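Local coordinates for aspartate--tRNA(Asp/Asn) ligase (Sulfolobus tokodaii, PDB 1WYD), which attaches L-aspartate to both tRNA(Asp) and tRNA(Asn) in two steps, using ATP to form Asp-AMP before transfer to the tRNA, at residues B[240-243]-B[244-248]; B[399-402]-B[403-406]. All blocks are in the same frame, centred on the assembly; numbering follows the deposited sequence.

Contact 1: residues B[240-243]-B[244-248]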
ATOM      1  N   GLN B 240       5.110   7.024  21.302  1.00 49.38           N
ATOM      2  CA  GLN B 240       4.172   8.161  21.315  1.00 50.33           C
ATOM      3  C   GLN B 240       3.537   8.504  19.967  1.00 49.64           C
ATOM      4  O   GLN B 240       2.428   9.043  19.903  1.00 49.41           O
ATOM      5  CB  GLN B 240       4.876   9.403  21.817  1.00 49.88           C
ATOM      6  CG  GLN B 240       4.760   9.574  23.281  1.00 54.45           C
ATOM      7  CD  GLN B 240       5.560  10.771  23.745  1.00 59.69           C
ATOM      8  OE1 GLN B 240       5.551  11.833  23.089  1.00 59.52           O
ATOM      9  NE2 GLN B 240       6.282  10.604  24.853  1.00 59.54           N
ATOM     10  N   LEU B 241       4.268   8.255  18.885  1.00 49.48           N
ATOM     11  CA  LEU B 241       3.696   8.406  17.548  1.00 48.16           C
ATOM     12  C   LEU B 241       2.585   7.365  17.373  1.00 47.78           C
ATOM     13  O   LEU B 241       1.474   7.687  16.919  1.00 48.08           O
ATOM     14  CB  LEU B 241       4.788   8.208  16.499  1.00 47.90           C
ATOM     15  CG  LEU B 241       4.730   8.815  15.097  1.00 48.46           C
ATOM     16  CD1 LEU B 241       5.311   7.784  14.143  1.00 47.71           C
ATOM     17  CD2 LEU B 241       3.349   9.231  14.640  1.00 45.54           C
ATOM     18  N   LEU B 242       2.887   6.120  17.751  1.00 46.33           N
ATOM     19  CA  LEU B 242       1.976   5.011  17.510  1.00 45.57           C
ATOM     20  C   LEU B 242       0.703   5.221  18.328  1.00 45.53           C
ATOM     21  O   LEU B 242      -0.390   5.064  17.810  1.00 45.30           O
ATOM     22  CB  LEU B 242       2.672   3.660  17.778  1.00 44.97           C
ATOM     23  CG  LEU B 242       1.893   2.454  18.243  1.00 43.75           C
ATOM     24  CD1 LEU B 242       1.286   1.725  17.056  1.00 46.62           C
ATOM     25  CD2 LEU B 242       2.804   1.572  18.969  1.00 41.07           C
ATOM     26  N   GLU B 243       0.863   5.605  19.590  1.00 46.00           N
ATOM     27  CA  GLU B 243      -0.252   6.010  20.451  1.00 46.61           C
ATOM     28  C   GLU B 243      -1.204   6.930  19.686  1.00 46.84           C
ATOM     29  O   GLU B 243      -2.408   6.679  19.603  1.00 47.42           O
ATOM     30  CB  GLU B 243       0.275   6.715  21.727  1.00 46.60           C
ATOM     31  CG  GLU B 243       0.813   5.788  22.831  1.00 48.14           C
ATOM     32  CD  GLU B 243       1.304   6.516  24.101  1.00 51.83           C
ATOM     33  OE1 GLU B 243       1.659   7.731  24.047  1.00 53.37           O
ATOM     34  OE2 GLU B 243       1.345   5.864  25.177  1.00 50.55           O
ATOM     35  N   LYS B 244      -0.665   7.976  19.092  1.00 46.58           N
ATOM     36  CA  LYS B 244      -1.505   8.915  18.365  1.00 47.53           C
ATOM     37  C   LYS B 244      -2.171   8.309  17.126  1.00 46.41           C
ATOM     38  O   LYS B 244      -3.322   8.628  16.810  1.00 46.49           O
ATOM     39  CB  LYS B 244      -0.699  10.167  17.994  1.00 47.97           C
ATOM     40  CG  LYS B 244      -0.368  11.050  19.215  1.00 51.93           C
ATOM     41  CD  LYS B 244       0.953  11.868  19.043  1.00 55.52           C
ATOM     42  CE  LYS B 244       0.730  13.209  18.331  1.00 58.32           C
ATOM     43  NZ  LYS B 244       1.920  14.141  18.496  1.00 61.44           N
ATOM     44  N   ILE B 245      -1.415   7.462  16.419  1.00 45.86           N
ATOM     45  CA  ILE B 245      -1.902   6.672  15.285  1.00 44.11           C
ATOM     46  C   ILE B 245      -3.103   5.806  15.700  1.00 43.50           C
ATOM     47  O   ILE B 245      -4.182   5.903  15.131  1.00 42.48           O
ATOM     48  CB  ILE B 245      -0.733   5.782  14.733  1.00 44.72           C
ATOM     49  CG1 ILE B 245       0.334   6.645  14.036  1.00 43.72           C
ATOM     50  CG2 ILE B 245      -1.266   4.651  13.799  1.00 43.16           C
ATOM     51  CD1 ILE B 245       1.432   5.827  13.422  1.00 42.57           C
ATOM     52  N   LEU B 246      -2.898   4.980  16.716  1.00 43.89           N
ATOM     53  CA  LEU B 246      -3.914   4.034  17.183  1.00 45.08           C
ATOM     54  C   LEU B 246      -5.153   4.745  17.650  1.00 45.60           C
ATOM     55  O   LEU B 246      -6.266   4.293  17.429  1.00 46.51           O
ATOM     56  CB  LEU B 246      -3.377   3.222  18.343  1.00 45.16           C
ATOM     57  CG  LEU B 246      -2.332   2.156  18.084  1.00 41.18           C
ATOM     58  CD1 LEU B 246      -2.102   1.414  19.380  1.00 40.79           C
ATOM     59  CD2 LEU B 246      -2.849   1.205  17.040  1.00 43.24           C
ATOM     60  N   HIS B 247      -4.942   5.883  18.283  1.00 46.52           N
ATOM     61  CA  HIS B 247      -6.021   6.726  18.729  1.00 46.41           C
ATOM     62  C   HIS B 247      -6.816   7.238  17.541  1.00 46.21           C
ATOM     63  O   HIS B 247      -8.059   7.237  17.557  1.00 46.98           O
ATOM     64  CB  HIS B 247      -5.464   7.894  19.557  1.00 47.09           C
ATOM     65  CG  HIS B 247      -6.522   8.745  20.167  1.00 48.83           C
ATOM     66  ND1 HIS B 247      -7.164   8.403  21.338  1.00 52.46           N
ATOM     67  CD2 HIS B 247      -7.103   9.882  19.734  1.00 48.89           C
ATOM     68  CE1 HIS B 247      -8.069   9.319  21.626  1.00 52.15           C
ATOM     69  NE2 HIS B 247      -8.059  10.221  20.662  1.00 52.72           N
ATOM     70  N   ASN B 248      -6.135   7.676  16.494  1.00 45.30           N
ATOM     71  CA  ASN B 248      -6.892   8.179  15.344  1.00 45.04           C
ATOM     72  C   ASN B 248      -7.629   7.051  14.612  1.00 45.43           C
ATOM     73  O   ASN B 248      -8.713   7.271  14.014  1.00 46.21           O
ATOM     74  CB  ASN B 248      -5.967   8.953  14.417  1.00 44.80           C
ATOM     75  CG  ASN B 248      -6.691   9.625  13.288  1.00 45.28           C
ATOM     76  OD1 ASN B 248      -7.565  10.463  13.521  1.00 46.19           O
ATOM     77  ND2 ASN B 248      -6.294   9.304  12.035  1.00 39.87           N
TER
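Two successive turns of helix 235-256 meet here, Leu-241 against Ile-245 and Leu-242 against Leu-246, each pair one i to i+4 step apart. CD2 of Leu-241 lies 4.0 Å from CG1 of Ile-245, and the two side chains cross at a slant. CG1 of Ile-245 lies beside its own backbone N (chi1 -70°), which turns it back toward the preceding turn, where the CD2 branch of Leu-241 meets it. In the neighbouring pair, CD1 of Leu-242 reaches CG of Leu-246 at 3.8 Å. The i to i+4 backbone bonds vary in length: Leu-246 N to Leu-242 O is 2.7 Å and nearly straight (N-H...O angle 173°), Lys-244 N to Gln-240 O weak at 3.4 Å. This helix packs against the large, mainly antiparallel sheet of the class II synthetase core, with Leu-242 on Phe-397 and Phe-344 and Leu-246 on Leu-346; Ile-245 touches Phe-397 and, with Leu-241, helix 128-150. On the polar flank, the aliphatic part of Lys-244 runs over the preceding turn, its CD 3.3 Å from Gln-240 O. Glu-243, extended beyond CG, accepts a hydrogen bond at OE2 from Ile-275 N.

Contact 2: residues B[399-402]-B[403-406]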
ATOM      1  N   MET B 399       3.614  -3.003  12.666  1.00 35.73           N
ATOM      2  CA  MET B 399       2.344  -3.487  13.150  1.00 35.31           C
ATOM      3  C   MET B 399       1.715  -4.394  12.084  1.00 35.57           C
ATOM      4  O   MET B 399       1.711  -4.059  10.901  1.00 34.55           O
ATOM      5  CB  MET B 399       1.443  -2.305  13.387  1.00 34.32           C
ATOM      6  CG  MET B 399      -0.043  -2.595  13.430  1.00 35.06           C
ATOM      7  SD  MET B 399      -0.881  -1.197  14.452  1.00 39.07           S
ATOM      8  CE  MET B 399      -0.835   0.089  13.352  1.00 35.22           C
ATOM      9  N   GLY B 400       1.115  -5.496  12.531  1.00 35.57           N
ATOM     10  CA  GLY B 400       0.430  -6.377  11.635  1.00 36.39           C
ATOM     11  C   GLY B 400      -0.965  -5.897  11.409  1.00 36.93           C
ATOM     12  O   GLY B 400      -1.716  -5.780  12.361  1.00 38.50           O
ATOM     13  N   LEU B 401      -1.329  -5.651  10.149  1.00 36.17           N
ATOM     14  CA  LEU B 401      -2.661  -5.245   9.848  1.00 35.86           C
ATOM     15  C   LEU B 401      -3.718  -6.205  10.403  1.00 36.86           C
ATOM     16  O   LEU B 401      -4.602  -5.802  11.177  1.00 39.78           O
ATOM     17  CB  LEU B 401      -2.832  -4.958   8.362  1.00 34.76           C
ATOM     18  CG  LEU B 401      -4.205  -4.520   7.832  1.00 33.64           C
ATOM     19  CD1 LEU B 401      -4.775  -3.246   8.610  1.00 27.64           C
ATOM     20  CD2 LEU B 401      -4.155  -4.256   6.331  1.00 28.91           C
ATOM     21  N   ALA B 402      -3.633  -7.471  10.083  1.00 37.08           N
ATOM     22  CA  ALA B 402      -4.726  -8.324  10.475  1.00 36.93           C
ATOM     23  C   ALA B 402      -4.797  -8.552  11.997  1.00 37.21           C
ATOM     24  O   ALA B 402      -5.891  -8.783  12.526  1.00 35.54           O
ATOM     25  CB  ALA B 402      -4.690  -9.615   9.730  1.00 36.75           C
ATOM     26  N   ARG B 403      -3.645  -8.492  12.680  1.00 37.39           N
ATOM     27  CA  ARG B 403      -3.655  -8.549  14.116  1.00 38.78           C
ATOM     28  C   ARG B 403      -4.349  -7.291  14.658  1.00 39.08           C
ATOM     29  O   ARG B 403      -5.172  -7.392  15.557  1.00 39.70           O
ATOM     30  CB  ARG B 403      -2.241  -8.651  14.663  1.00 39.07           C
ATOM     31  CG  ARG B 403      -1.861 -10.015  15.057  1.00 39.51           C
ATOM     32  CD  ARG B 403      -0.454 -10.285  14.691  1.00 43.48           C
ATOM     33  NE  ARG B 403      -0.089 -11.687  14.844  1.00 44.42           N
ATOM     34  CZ  ARG B 403       0.510 -12.153  15.925  1.00 45.32           C
ATOM     35  NH1 ARG B 403       0.771 -11.331  16.953  1.00 42.69           N
ATOM     36  NH2 ARG B 403       0.830 -13.429  16.003  1.00 39.67           N
ATOM     37  N   LEU B 404      -4.042  -6.121  14.087  1.00 39.56           N
ATOM     38  CA  LEU B 404      -4.691  -4.851  14.477  1.00 39.71           C
ATOM     39  C   LEU B 404      -6.169  -4.984  14.222  1.00 40.00           C
ATOM     40  O   LEU B 404      -6.977  -4.436  14.941  1.00 39.97           O
ATOM     41  CB  LEU B 404      -4.146  -3.658  13.682  1.00 39.01           C
ATOM     42  CG  LEU B 404      -4.968  -2.360  13.616  1.00 38.53           C
ATOM     43  CD1 LEU B 404      -5.059  -1.605  15.025  1.00 34.71           C
ATOM     44  CD2 LEU B 404      -4.432  -1.437  12.511  1.00 33.15           C
ATOM     45  N   MET B 405      -6.536  -5.775  13.219  1.00 41.15           N
ATOM     46  CA  MET B 405      -7.957  -5.923  12.959  1.00 41.78           C
ATOM     47  C   MET B 405      -8.763  -6.620  14.092  1.00 42.25           C
ATOM     48  O   MET B 405      -9.946  -6.308  14.276  1.00 42.07           O
ATOM     49  CB  MET B 405      -8.179  -6.553  11.609  1.00 41.55           C
ATOM     50  CG  MET B 405      -7.878  -5.586  10.478  1.00 39.58           C
ATOM     51  SD  MET B 405      -9.174  -4.311  10.281  1.00 40.75           S
ATOM     52  CE  MET B 405     -10.648  -5.206  10.045  1.00 32.38           C
ATOM     53  N   VAL B 406      -8.110  -7.522  14.844  1.00 41.95           N
ATOM     54  CA  VAL B 406      -8.716  -8.169  16.009  1.00 42.34           C
ATOM     55  C   VAL B 406      -9.147  -7.126  17.039  1.00 43.92           C
ATOM     56  O   VAL B 406     -10.255  -7.194  17.599  1.00 45.24           O
ATOM     57  CB  VAL B 406      -7.739  -9.115  16.700  1.00 42.40           C
ATOM     58  CG1 VAL B 406      -8.331  -9.656  17.995  1.00 40.01           C
ATOM     59  CG2 VAL B 406      -7.344 -10.267  15.757  1.00 43.32           C
TER
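At Gly-400 the backbone passes from strand 394-400 into helix 401-409, with Gly-400 at the N-cap position. Its carbonyl O accepts the amide of Leu-404 at 2.9 Å, with an N-H...O angle of 163°. The next bond, Met-405 N to Leu-401 O, is short at 2.8 Å but bent to 137°, and Val-406 N to Ala-402 O is weak at 3.4 Å. Among the side chains, Met-399, near the strand end, reaches forward to Leu-404. Its extended first two torsions (chi1 160°) carry SD to 4.1 Å from CD2 of Leu-404, and the bend at chi3 keeps CE at 4.0 Å from the same methyl. Leu-401 adds looser packing, its CD1 4.3 Å from both CD2 of Leu-404 and CG of Met-405. Residues 400-403 are predicted to bind ATP, and this strand-to-helix junction with its arginine belongs to class II motif 3. The guanidinium of Arg-403 is held by partners beyond the turn: NH1 and NH2 donate to the carbonyls of Glu-352 and Phe-218, and NE forms a salt bridge with the sulfonate of a bound buffer molecule. Around the junction, strand 222-231 meets Met-399, Leu-401 and Leu-404, strand 351-358 borders Met-399, Arg-403 and Val-406, and helix 128-150 packs on Leu-401 and Met-405.

How the contacts relate
Contact 1 and contact 2, whose centres are 14 Å apart, meet through one leucine of the earlier segment pair: CD2 of Leu-246 lies 4.0 Å from SD of Met-399 and 4.1 Å from CD1 of Leu-404. Apolar packing therefore joins helix 235-256 to the end of strand 394-400 and the first turn of helix 401-409. Their relation to the active site differs. Contact 2 contains predicted ATP-binding residues, and the side chain of Arg-403 is about 4 Å from that of Glu-352, predicted to bind magnesium. Contact 1 stands further back, with the side chain of Leu-242 about 9 Å from that of Ser-355, predicted to bind aspartate and magnesium.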